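Local coordinates for antifreeze protein type II (Clupea harengus, PDB 2PY2) that probably binds to ice crystals and restrains their growth in the fish's body fluids, using a calcium-bound C-type lectin fold, at residues 54-57 with 58-62. Sequence-based numbering, arbitrary orientation.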
loop_
_atom_site.group_PDB
_atom_site.type_symbol
_atom_site.label_atom_id
_atom_site.label_comp_id
_atom_site.label_asym_id
_atom_site.label_seq_id
_atom_site.Cartn_x
_atom_site.Cartn_y
_atom_site.Cartn_z
ATOM N N LEU A 54 -11.583 -0.528 3.579
ATOM C CA LEU A 54 -11.248 -1.919 3.867
ATOM C C LEU A 54 -10.434 -2.032 5.152
ATOM O O LEU A 54 -10.204 -3.139 5.647
ATOM C CB LEU A 54 -10.424 -2.523 2.727
ATOM C CG LEU A 54 -11.068 -2.681 1.356
ATOM C CD1 LEU A 54 -10.089 -3.363 0.418
ATOM C CD2 LEU A 54 -12.339 -3.499 1.486
ATOM N N THR A 55 -10.015 -0.890 5.693
ATOM C CA THR A 55 -9.175 -0.865 6.887
ATOM C C THR A 55 -9.867 -0.588 8.228
ATOM O O THR A 55 -9.213 -0.220 9.202
ATOM C CB THR A 55 -8.018 0.140 6.692
ATOM O OG1 THR A 55 -8.538 1.473 6.573
ATOM C CG2 THR A 55 -7.263 -0.193 5.416
ATOM N N SER A 56 -11.184 -0.781 8.265
ATOM C CA SER A 56 -11.993 -0.596 9.477
ATOM C C SER A 56 -12.214 0.852 9.893
ATOM O O SER A 56 -11.583 1.774 9.369
ATOM C CB SER A 56 -11.384 -1.374 10.651
ATOM O OG SER A 56 -10.390 -0.622 11.329
ATOM N N ALA A 57 -13.127 1.043 10.845
ATOM C CA ALA A 57 -13.463 2.373 11.347
ATOM C C ALA A 57 -12.263 3.109 11.929
ATOM O O ALA A 57 -12.284 4.334 12.067
ATOM C CB ALA A 57 -14.574 2.267 12.401
ATOM N N ASP A 58 -11.213 2.366 12.261
ATOM C CA ASP A 58 -10.008 2.962 12.838
ATOM C C ASP A 58 -9.009 3.393 11.777
ATOM O O ASP A 58 -8.034 4.074 12.086
ATOM C CB ASP A 58 -9.318 1.973 13.771
ATOM C CG ASP A 58 -10.274 1.325 14.729
ATOM O OD1 ASP A 58 -9.805 0.589 15.622
ATOM O OD2 ASP A 58 -11.499 1.550 14.586
ATOM N N LEU A 59 -9.253 2.993 10.530
ATOM C CA LEU A 59 -8.353 3.332 9.429
ATOM C C LEU A 59 -6.942 2.970 9.872
ATOM O O LEU A 59 -6.095 3.835 10.099
ATOM C CB LEU A 59 -8.448 4.818 9.093
ATOM C CG LEU A 59 -9.788 5.276 8.510
ATOM C CD1 LEU A 59 -9.738 6.780 8.242
ATOM C CD2 LEU A 59 -10.072 4.517 7.226
ATOM N N ILE A 60 -6.716 1.667 9.975
ATOM C CA ILE A 60 -5.454 1.102 10.426
ATOM C C ILE A 60 -4.284 1.307 9.468
ATOM O O ILE A 60 -4.393 0.999 8.276
ATOM C CB ILE A 60 -5.634 -0.411 10.691
ATOM C CG1 ILE A 60 -6.724 -0.620 11.744
ATOM C CG2 ILE A 60 -4.334 -1.030 11.188
ATOM C CD1 ILE A 60 -7.241 -2.046 11.825
ATOM N N PRO A 61 -3.160 1.845 9.978
ATOM C CA PRO A 61 -1.939 2.094 9.189
ATOM C C PRO A 61 -1.581 0.801 8.457
ATOM O O PRO A 61 -1.502 -0.268 9.072
ATOM C CB PRO A 61 -0.919 2.458 10.254
ATOM C CG PRO A 61 -1.751 3.202 11.253
ATOM C CD PRO A 61 -2.989 2.324 11.363
ATOM N N SER A 62 -1.350 0.898 7.152
ATOM C CA SER A 62 -1.082 -0.288 6.348
ATOM C C SER A 62 -0.023 -0.094 5.257
ATOM O O SER A 62 0.124 0.989 4.705
ATOM C CB SER A 62 -2.380 -0.732 5.668
ATOM O OG SER A 62 -3.418 -0.982 6.607
#
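The Asp58 carboxylate lies over one face of the Ala57-Asp58 peptide, with OD2 3.2 Å from Ala57 C, while at that peptide's N-H edge Asp58 N donates to Ser56 OG (3.2 Å). The Ser56 carbonyl is met from above its plane: Leu59 N, 55° out of it, closes a type I turn with a 2.9 Å bond to Ser56 O. By contrast, the Thr55 carbonyl receives Ile60 N only 23° from its plane, in a nearly straight bond (Ile60 N to Thr55 O 3.2 Å). A chi1 of 86° turns Ser56 OG back towards Thr55 O, to which it donates in a very short bond (2.5 Å), giving that oxygen a second donor; Ser56 OG also meets Ile60 CD1 at 3.5 Å. Thr55 OG1 lies 3.4 Å from Leu59 CA and 3.5 Å from its CD2 methyl, and the two side chains cross at a slant. That buried hydroxyl is hydrogen-bonded with Lys52 O, at the end of helix 45-52, and with Asn105 OD1. Ser62 OG folds back onto Ile60 O. In this C-type lectin domain the loop containing the turn links helix 45-52 to strand 62-64, where Ser62 pairs with Met104 of strand 101-106; Thr55, Ile60 and Ser62 pack on Phe18 of strand 14-20, and Lys110 bonds the carbonyls of Asp58 and Leu59.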